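Local coordinates for probable Brix domain-containing ribosomal biogenesis protein (Methanothermobacter thermautotrophicus, PDB 1W94), which is probably involved in the biogenesis of the ribosome as an archaeal Imp4-like, RNA-binding Brix-domain protein, at residues 2-8 and 27-33; 70-74 and 104-108; 17-21 and 144-148. All blocks are in the same frame, centred on the assembly; numbering follows the deposited sequence.

Interaction 1 (2-8 and 27-33)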
loop_
_atom_site.group_PDB
_atom_site.type_symbol
_atom_site.label_atom_id
_atom_site.label_comp_id
_atom_site.label_asym_id
_atom_site.label_seq_id
_atom_site.Cartn_x
_atom_site.Cartn_y
_atom_site.Cartn_z
HETATM N N MSE A 2 7.133 6.411 -5.590
HETATM C CA MSE A 2 6.193 7.149 -4.743
HETATM C C MSE A 2 6.755 7.529 -3.368
HETATM O O MSE A 2 7.612 6.828 -2.837
HETATM C CB MSE A 2 4.934 6.318 -4.540
HETATM C CG MSE A 2 3.643 7.098 -4.657
HETATM SE SE MSE A 2 2.182 5.848 -4.549
HETATM C CE MSE A 2 2.314 5.033 -6.264
ATOM N N LEU A 3 6.304 8.664 -2.825
ATOM C CA LEU A 3 6.541 8.995 -1.415
ATOM C C LEU A 3 5.315 8.553 -0.593
ATOM O O LEU A 3 4.176 8.843 -0.962
ATOM C CB LEU A 3 6.813 10.495 -1.215
ATOM C CG LEU A 3 7.020 11.073 0.216
ATOM C CD1 LEU A 3 7.841 12.345 0.212
ATOM C CD2 LEU A 3 5.705 11.395 0.862
ATOM N N LEU A 4 5.557 7.883 0.520
ATOM C CA LEU A 4 4.498 7.531 1.431
ATOM C C LEU A 4 4.667 8.317 2.734
ATOM O O LEU A 4 5.778 8.488 3.237
ATOM C CB LEU A 4 4.555 6.036 1.729
ATOM C CG LEU A 4 3.644 5.226 2.662
ATOM C CD1 LEU A 4 3.479 5.777 4.033
ATOM C CD2 LEU A 4 2.317 4.964 2.051
ATOM N N THR A 5 3.526 8.727 3.288
ATOM C CA THR A 5 3.424 9.347 4.598
ATOM C C THR A 5 2.072 8.951 5.215
ATOM O O THR A 5 1.290 8.198 4.613
ATOM C CB THR A 5 3.597 10.889 4.502
ATOM O OG1 THR A 5 3.955 11.421 5.782
ATOM C CG2 THR A 5 2.316 11.588 3.969
ATOM N N THR A 6 1.835 9.438 6.428
ATOM C CA THR A 6 0.605 9.185 7.167
ATOM C C THR A 6 -0.176 10.487 7.352
ATOM O O THR A 6 0.307 11.565 7.022
ATOM C CB THR A 6 0.907 8.652 8.602
ATOM O OG1 THR A 6 1.593 9.665 9.369
ATOM C CG2 THR A 6 1.739 7.367 8.561
ATOM N N SER A 7 -1.385 10.370 7.886
ATOM C CA SER A 7 -2.119 11.486 8.435
ATOM C C SER A 7 -1.341 12.073 9.646
ATOM O O SER A 7 -0.445 11.426 10.187
ATOM C CB SER A 7 -3.501 10.998 8.868
ATOM O OG SER A 7 -3.417 9.778 9.599
ATOM N N ARG A 8 -1.661 13.301 10.044
ATOM C CA ARG A 8 -0.993 13.917 11.190
ATOM C C ARG A 8 -1.308 13.195 12.508
ATOM O O ARG A 8 -2.424 12.723 12.705
ATOM C CB ARG A 8 -1.348 15.390 11.276
ATOM C CG ARG A 8 -0.592 16.232 10.223
ATOM C CD ARG A 8 -0.998 17.682 10.285
ATOM N NE ARG A 8 -2.250 17.946 9.589
ATOM C CZ ARG A 8 -3.417 18.134 10.193
ATOM N NH1 ARG A 8 -3.511 18.094 11.525
ATOM N NH2 ARG A 8 -4.501 18.362 9.461
ATOM N N TRP A 27 9.072 2.482 -1.624
ATOM C CA TRP A 27 8.620 3.872 -1.687
ATOM C C TRP A 27 9.404 4.672 -0.633
ATOM O O TRP A 27 9.733 4.128 0.401
ATOM C CB TRP A 27 7.135 3.954 -1.378
ATOM C CG TRP A 27 6.234 3.334 -2.427
ATOM C CD1 TRP A 27 6.542 3.075 -3.742
ATOM C CD2 TRP A 27 4.865 2.965 -2.256
ATOM N NE1 TRP A 27 5.449 2.535 -4.381
ATOM C CE2 TRP A 27 4.407 2.457 -3.495
ATOM C CE3 TRP A 27 3.982 2.987 -1.163
ATOM C CZ2 TRP A 27 3.101 2.001 -3.683
ATOM C CZ3 TRP A 27 2.673 2.520 -1.346
ATOM C CH2 TRP A 27 2.247 2.034 -2.599
ATOM N N ARG A 28 9.733 5.930 -0.890
ATOM C CA ARG A 28 10.368 6.737 0.163
ATOM C C ARG A 28 9.379 7.113 1.284
ATOM O O ARG A 28 8.287 7.615 1.007
ATOM C CB ARG A 28 10.988 7.993 -0.430
ATOM C CG ARG A 28 11.320 9.032 0.617
ATOM C CD ARG A 28 12.381 9.975 0.104
ATOM N NE ARG A 28 11.845 11.004 -0.778
ATOM C CZ ARG A 28 11.642 12.270 -0.412
ATOM N NH1 ARG A 28 11.909 12.655 0.841
ATOM N NH2 ARG A 28 11.161 13.148 -1.299
ATOM N N TYR A 29 9.754 6.858 2.542
ATOM C CA TYR A 29 8.888 7.201 3.682
ATOM C C TYR A 29 9.339 8.472 4.395
ATOM O O TYR A 29 10.523 8.623 4.708
ATOM C CB TYR A 29 8.846 6.065 4.698
ATOM C CG TYR A 29 8.019 6.374 5.924
ATOM C CD1 TYR A 29 6.624 6.236 5.885
ATOM C CD2 TYR A 29 8.617 6.808 7.110
ATOM C CE1 TYR A 29 5.842 6.508 6.986
ATOM C CE2 TYR A 29 7.834 7.099 8.230
ATOM C CZ TYR A 29 6.436 6.930 8.149
ATOM O OH TYR A 29 5.634 7.201 9.222
ATOM N N ILE A 30 8.398 9.374 4.681
ATOM C CA ILE A 30 8.705 10.543 5.528
ATOM C C ILE A 30 7.715 10.685 6.679
ATOM O O ILE A 30 6.527 10.418 6.514
ATOM C CB ILE A 30 8.730 11.869 4.724
ATOM C CG1 ILE A 30 7.372 12.141 4.076
ATOM C CG2 ILE A 30 9.877 11.846 3.682
ATOM C CD1 ILE A 30 7.117 13.604 3.722
ATOM N N ASN A 31 8.201 11.139 7.835
ATOM C CA ASN A 31 7.305 11.421 8.949
ATOM C C ASN A 31 6.457 12.622 8.571
ATOM O O ASN A 31 6.951 13.628 8.007
ATOM C CB ASN A 31 8.073 11.675 10.275
ATOM C CG ASN A 31 8.787 10.407 10.807
ATOM O OD1 ASN A 31 8.165 9.355 11.018
ATOM N ND2 ASN A 31 10.091 10.522 11.050
ATOM N N ARG A 32 5.189 12.545 8.917
ATOM C CA ARG A 32 4.272 13.570 8.477
ATOM C C ARG A 32 4.514 14.863 9.232
ATOM O O ARG A 32 4.346 15.959 8.675
ATOM C CB ARG A 32 2.832 13.088 8.618
ATOM C CG ARG A 32 1.747 14.123 8.238
ATOM C CD ARG A 32 1.824 14.538 6.775
ATOM N NE ARG A 32 0.769 15.497 6.422
ATOM C CZ ARG A 32 -0.452 15.169 6.012
ATOM N NH1 ARG A 32 -0.802 13.882 5.895
ATOM N NH2 ARG A 32 -1.329 16.127 5.701
ATOM N N GLY A 33 4.935 14.733 10.492
ATOM C CA GLY A 33 5.047 15.871 11.391
ATOM C C GLY A 33 3.772 16.705 11.356
ATOM O O GLY A 33 2.672 16.183 11.545
HETATM O O HOH W 1 4.133 10.098 9.813
#
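Met2, a selenomethionine, lies flat over one face of the Trp27 indole: CB stands 3.7 Å from the centroid of the five-membered ring, and SE sits above the six-membered ring in a Met-aromatic contact. The Met2 chain thus follows the long axis of the indole. Beyond them Leu4 divides its branches, CD2 reaching the indole at a slant while CD1 meets the edge of the Tyr29 ring, 3.7 Å from Tyr29 CD1. On the other face of the sheet Leu3 crosses Ile30 at about a right angle, Leu3 CD2 lying 3.7 Å from Ile30 CG1. This apolar half is closely packed. Leu4 N gives Arg28 O a straight bond of 2.8 Å (164°), Leu4 O receives Ile30 N, and the first rung, from Arg28 N to Met2 O, is weak. These are the bonds of parallel strands, and strands 3-6 and 28-29 with helix 12-25 between them make a beta-alpha-beta unit in the Brix domain, with 28-29 outermost in the sheet. Helix 37-44 covers the Leu3 face, where Leu3 CD1 also lies over the Arg28 guanidinium, whose NH2 is bonded to Glu43 O. Past Ile30 the pairing becomes polar. With OG1 anti to the backbone N (chi1 -160°), Thr5 reaches Ile30 O at 2.9 Å from OG1. Arg32 runs antiparallel to Thr6 and gives NH1 to Thr6 O at 2.8 Å; Arg32 NE is taken by Met35 O. A water joins Thr6 OG1 to Arg32 N and, weakly, to Tyr29 OH. Exposed Arg8 lays its CG over the Arg32 guanidinium; that CG is 3.5 Å from Gly33 O, and Arg8 NE lies near Arg32 NH2 without a bond, like charges at the solvent side.

Interaction 2 (70-74 and 104-108)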
loop_
_atom_site.group_PDB
_atom_site.type_symbol
_atom_site.label_atom_id
_atom_site.label_comp_id
_atom_site.label_asym_id
_atom_site.label_seq_id
_atom_site.Cartn_x
_atom_site.Cartn_y
_atom_site.Cartn_z
ATOM N N GLU A 70 -6.233 13.724 -7.005
ATOM C CA GLU A 70 -6.500 12.460 -6.337
ATOM C C GLU A 70 -6.773 11.388 -7.370
ATOM O O GLU A 70 -7.764 11.441 -8.111
ATOM C CB GLU A 70 -7.651 12.536 -5.323
ATOM C CG GLU A 70 -7.666 11.221 -4.414
ATOM C CD GLU A 70 -9.048 10.844 -3.886
ATOM O OE1 GLU A 70 -10.014 10.715 -4.698
ATOM O OE2 GLU A 70 -9.183 10.663 -2.648
ATOM N N ARG A 71 -5.864 10.427 -7.420
ATOM C CA ARG A 71 -5.937 9.322 -8.346
ATOM C C ARG A 71 -7.017 8.356 -7.887
ATOM O O ARG A 71 -7.723 7.774 -8.709
ATOM C CB ARG A 71 -4.585 8.611 -8.380
ATOM C CG ARG A 71 -3.473 9.474 -8.966
ATOM C CD ARG A 71 -2.117 8.795 -8.893
ATOM N NE ARG A 71 -2.105 7.582 -9.712
ATOM C CZ ARG A 71 -1.733 6.378 -9.289
ATOM N NH1 ARG A 71 -1.298 6.181 -8.032
ATOM N NH2 ARG A 71 -1.814 5.358 -10.128
ATOM N N GLY A 72 -7.155 8.214 -6.573
ATOM C CA GLY A 72 -8.029 7.210 -6.002
ATOM C C GLY A 72 -7.657 6.869 -4.565
ATOM O O GLY A 72 -6.779 7.487 -3.954
ATOM N N TYR A 73 -8.365 5.909 -3.992
ATOM C CA TYR A 73 -8.099 5.545 -2.604
ATOM C C TYR A 73 -8.512 4.118 -2.351
ATOM O O TYR A 73 -9.315 3.549 -3.107
ATOM C CB TYR A 73 -8.772 6.537 -1.608
ATOM C CG TYR A 73 -10.289 6.568 -1.666
ATOM C CD1 TYR A 73 -11.040 5.614 -0.967
ATOM C CD2 TYR A 73 -10.966 7.519 -2.418
ATOM C CE1 TYR A 73 -12.442 5.610 -1.009
ATOM C CE2 TYR A 73 -12.392 7.533 -2.465
ATOM C CZ TYR A 73 -13.120 6.556 -1.760
ATOM O OH TYR A 73 -14.524 6.528 -1.756
ATOM N N ILE A 74 -7.929 3.529 -1.314
ATOM C CA ILE A 74 -8.288 2.163 -0.901
ATOM C C ILE A 74 -8.711 2.244 0.564
ATOM O O ILE A 74 -7.991 2.848 1.381
ATOM C CB ILE A 74 -7.049 1.200 -1.002
ATOM C CG1 ILE A 74 -6.524 1.072 -2.434
ATOM C CG2 ILE A 74 -7.388 -0.200 -0.465
ATOM C CD1 ILE A 74 -5.190 0.307 -2.530
ATOM N N LEU A 104 -6.845 -1.571 -8.029
ATOM C CA LEU A 104 -5.823 -1.829 -7.017
ATOM C C LEU A 104 -4.452 -1.797 -7.629
ATOM O O LEU A 104 -3.567 -1.113 -7.121
ATOM C CB LEU A 104 -6.059 -3.155 -6.287
ATOM C CG LEU A 104 -7.326 -3.159 -5.450
ATOM C CD1 LEU A 104 -7.621 -4.567 -4.906
ATOM C CD2 LEU A 104 -7.212 -2.108 -4.300
ATOM N N CYS A 105 -4.276 -2.499 -8.744
ATOM C CA CYS A 105 -2.999 -2.549 -9.410
ATOM C C CYS A 105 -2.574 -1.171 -9.957
ATOM O O CYS A 105 -1.397 -0.811 -9.866
ATOM C CB CYS A 105 -2.998 -3.661 -10.494
ATOM S SG CYS A 105 -3.359 -5.273 -9.684
ATOM N N ASN A 106 -3.522 -0.425 -10.533
ATOM C CA ASN A 106 -3.226 0.881 -11.098
ATOM C C ASN A 106 -2.801 1.885 -10.035
ATOM O O ASN A 106 -1.793 2.582 -10.211
ATOM C CB ASN A 106 -4.414 1.386 -11.940
ATOM C CG ASN A 106 -4.542 0.639 -13.260
ATOM O OD1 ASN A 106 -3.536 0.262 -13.881
ATOM N ND2 ASN A 106 -5.773 0.434 -13.706
ATOM N N LEU A 107 -3.520 1.915 -8.907
ATOM C CA LEU A 107 -3.206 2.852 -7.830
ATOM C C LEU A 107 -1.806 2.595 -7.272
ATOM O O LEU A 107 -1.011 3.506 -7.110
ATOM C CB LEU A 107 -4.230 2.730 -6.699
ATOM C CG LEU A 107 -5.609 3.317 -7.044
ATOM C CD1 LEU A 107 -6.580 2.992 -5.890
ATOM C CD2 LEU A 107 -5.505 4.814 -7.314
HETATM N N MSE A 108 -1.498 1.335 -7.016
HETATM C CA MSE A 108 -0.250 0.983 -6.354
HETATM C C MSE A 108 0.922 0.823 -7.303
HETATM O O MSE A 108 2.052 0.588 -6.847
HETATM C CB MSE A 108 -0.443 -0.287 -5.540
HETATM C CG MSE A 108 -1.333 -0.010 -4.356
HETATM SE SE MSE A 108 -1.655 -1.552 -3.348
HETATM C CE MSE A 108 0.184 -1.867 -2.494
#
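Arg71 sets off with CG anti to its own carbonyl carbon and then bends at chi3 (64°), a turn that swings its guanidinium across to the C-terminal part of helix 102-108. There the group meets two backbone oxygens edge-on, both close to its plane. NH1 gives Leu107 O a bond of 2.8 Å that is nearly straight, lies in the carbonyl plane and falls on a lone pair. NH2 takes Asn106 O, also at 2.8 Å, but more bent (142°) and from above the plane of that carbonyl. Two separate grips fix the rotation of the guanidinium, and its positive charge beside carbonyls late in the helix is likely to interact favourably with the negative end of the helix dipole.

Beside these two bonds the contact is apolar. Leu107 pushes its two methyls against the strand backbone: CD2 touches Gly72 CA at 3.7 Å, and CD1 lies 3.9 Å from Tyr73 N. Gly72 has no side chain to obstruct it; a CB here would run into Leu107 CD2, consistent with glycine at this position. Further along, Ile74 meets Leu104 at about a right angle, with Ile74 CD1 3.6 Å from Leu104 CD2. The same CD1 is 4.1 Å from SE of Met108, a selenomethionine, while Ile74 CG1 also touches Leu107 CD1.

Helix and strand segments cross at 121° with their axes 8.8 Å apart, so this short helix lies across the sheet. The disulfide from Cys105 to Cys97 ties the helix to the chain that leads into it. Strand 57-64 adds Phe63 beside Arg71, Ile74 and Met108; strand 145-154 brings Phe152 to Leu104 and Val154 to Leu107, and strand 131-136 packs Trp131 and Met133 against Leu104 and Met108.

Interaction 3 (17-21 and 144-148)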
loop_
_atom_site.group_PDB
_atom_site.type_symbol
_atom_site.label_atom_id
_atom_site.label_comp_id
_atom_site.label_asym_id
_atom_site.label_seq_id
_atom_site.Cartn_x
_atom_site.Cartn_y
_atom_site.Cartn_z
ATOM N N PHE A 17 2.958 0.060 10.514
ATOM C CA PHE A 17 2.367 -0.374 9.270
ATOM C C PHE A 17 2.963 0.368 8.080
ATOM O O PHE A 17 3.329 -0.256 7.075
ATOM C CB PHE A 17 0.853 -0.173 9.246
ATOM C CG PHE A 17 0.258 -0.387 7.868
ATOM C CD1 PHE A 17 0.065 -1.689 7.371
ATOM C CD2 PHE A 17 -0.061 0.705 7.044
ATOM C CE1 PHE A 17 -0.445 -1.896 6.114
ATOM C CE2 PHE A 17 -0.581 0.508 5.757
ATOM C CZ PHE A 17 -0.763 -0.801 5.288
ATOM N N SER A 18 3.017 1.691 8.174
ATOM C CA SER A 18 3.364 2.517 7.012
ATOM C C SER A 18 4.846 2.414 6.688
ATOM O O SER A 18 5.214 2.335 5.522
ATOM C CB SER A 18 2.965 3.987 7.220
ATOM O OG SER A 18 1.565 4.082 7.361
ATOM N N GLN A 19 5.676 2.362 7.734
ATOM C CA GLN A 19 7.095 2.124 7.543
ATOM C C GLN A 19 7.340 0.754 6.883
ATOM O O GLN A 19 8.101 0.662 5.917
ATOM C CB GLN A 19 7.848 2.257 8.861
ATOM C CG GLN A 19 7.899 3.708 9.395
ATOM C CD GLN A 19 8.573 3.838 10.757
ATOM O OE1 GLN A 19 9.402 4.726 10.958
ATOM N NE2 GLN A 19 8.233 2.949 11.693
ATOM N N ARG A 20 6.718 -0.299 7.415
ATOM C CA ARG A 20 6.741 -1.629 6.783
ATOM C C ARG A 20 6.343 -1.600 5.303
ATOM O O ARG A 20 7.028 -2.165 4.466
ATOM C CB ARG A 20 5.748 -2.544 7.468
ATOM C CG ARG A 20 6.297 -3.399 8.580
ATOM C CD ARG A 20 6.294 -4.868 8.126
ATOM N NE ARG A 20 7.285 -5.572 8.917
ATOM C CZ ARG A 20 7.001 -6.382 9.925
ATOM N NH1 ARG A 20 7.997 -6.939 10.588
ATOM N NH2 ARG A 20 5.744 -6.644 10.258
ATOM N N LEU A 21 5.187 -0.999 4.997
ATOM C CA LEU A 21 4.676 -1.004 3.624
ATOM C C LEU A 21 5.631 -0.282 2.690
ATOM O O LEU A 21 5.874 -0.728 1.549
ATOM C CB LEU A 21 3.296 -0.362 3.571
ATOM C CG LEU A 21 2.660 -0.171 2.204
ATOM C CD1 LEU A 21 2.254 -1.519 1.525
ATOM C CD2 LEU A 21 1.439 0.788 2.340
ATOM N N GLY A 144 3.303 -13.004 5.580
ATOM C CA GLY A 144 2.698 -12.503 6.803
ATOM C C GLY A 144 2.372 -11.022 6.725
ATOM O O GLY A 144 2.607 -10.285 7.692
ATOM N N PHE A 145 1.885 -10.583 5.564
ATOM C CA PHE A 145 1.518 -9.184 5.344
ATOM C C PHE A 145 0.399 -9.075 4.311
ATOM O O PHE A 145 0.602 -9.362 3.113
ATOM C CB PHE A 145 2.746 -8.342 4.937
ATOM C CG PHE A 145 2.496 -6.845 4.940
ATOM C CD1 PHE A 145 2.892 -6.061 6.022
ATOM C CD2 PHE A 145 1.874 -6.214 3.847
ATOM C CE1 PHE A 145 2.680 -4.683 6.005
ATOM C CE2 PHE A 145 1.645 -4.852 3.845
ATOM C CZ PHE A 145 2.041 -4.076 4.920
ATOM N N LYS A 146 -0.773 -8.634 4.767
ATOM C CA LYS A 146 -1.944 -8.548 3.911
ATOM C C LYS A 146 -2.619 -7.200 4.029
ATOM O O LYS A 146 -2.601 -6.558 5.083
ATOM C CB LYS A 146 -3.001 -9.595 4.267
ATOM C CG LYS A 146 -2.575 -11.013 4.150
ATOM C CD LYS A 146 -3.486 -11.872 5.014
ATOM C CE LYS A 146 -3.279 -13.340 4.774
ATOM N NZ LYS A 146 -4.267 -14.160 5.531
ATOM N N LEU A 147 -3.244 -6.807 2.928
ATOM C CA LEU A 147 -4.170 -5.697 2.905
ATOM C C LEU A 147 -5.568 -6.274 2.698
ATOM O O LEU A 147 -5.833 -6.928 1.694
ATOM C CB LEU A 147 -3.798 -4.699 1.808
ATOM C CG LEU A 147 -2.331 -4.252 1.726
ATOM C CD1 LEU A 147 -2.191 -3.229 0.590
ATOM C CD2 LEU A 147 -1.860 -3.596 3.033
ATOM N N LEU A 148 -6.438 -6.051 3.691
ATOM C CA LEU A 148 -7.784 -6.572 3.677
ATOM C C LEU A 148 -8.670 -5.456 3.154
ATOM O O LEU A 148 -8.993 -4.514 3.865
ATOM C CB LEU A 148 -8.196 -7.055 5.083
ATOM C CG LEU A 148 -7.157 -7.986 5.784
ATOM C CD1 LEU A 148 -7.576 -8.381 7.174
ATOM C CD2 LEU A 148 -6.932 -9.262 4.974
#
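Helix segment 17-21 crosses strand 145-148 at 113°, and the axes come no closer than 11.2 Å, so the space between the backbones is spanned wholly by side chains and no hydrogen bond joins them. Phe145 does most of this work. Its ring, carried with CG anti to the backbone N (chi1 -169°), reaches the helix between Phe17, Arg20 and Leu21. Phe17 CE1 comes to 3.5 Å from Phe145 CZ. The two ring planes are nearly parallel, 9° apart, yet displaced so that little ring area is shared, with centroids 5.7 Å from each other; the two rings are in contact but scarcely stacked. Leu147 also meets Phe17, its CD2 methyl at the ring edge and in its plane, 3.8 Å from Phe17 CZ. Leu21 CD1 approaches Phe145 CE2 at 4.1 Å. On the same side of the Phe145 ring plane as Leu21, and across from Phe17, the Arg20 chain passes obliquely, CB 4.0 Å from Phe145 CE1, while its guanidinium is held by the backbone oxygens of Glu81 and Met82. An alanine in place of Phe145 is likely to open a gap between helix and sheet, taking from Phe17 one of its aromatic neighbours and from Leu21 and the Arg20 chain the surface they lean on. Phe76, Pro78 and Phe80 of strand 70-80 and Val51 of strand 48-54 close round the same residues. This is the packing of an alpha/beta fold, in which the helix of a beta-alpha-beta unit covers one face of a mixed sheet, here in the Brix domain.

All three contacts reach the same mixed sheet. Interaction 1 lies at its margin, partly buried, and joins neighbouring strands, so backbone bonds lead there, with exposed Arg8 at its solvent side. Interactions 2 and 3 are buried and set helices against strands: interaction 2 combines arginine bonds to helix carbonyls with apolar packing, interaction 3 has apolar packing alone between its segments. Helix 12-25 links interactions 1 and 3, with Ser18 against Leu4 and Thr6, and Gln19 against Tyr29. Interaction 2 touches both others, through Met108 to Trp27 and Leu147; strands 70-80 and 145-154 are also sheet neighbours.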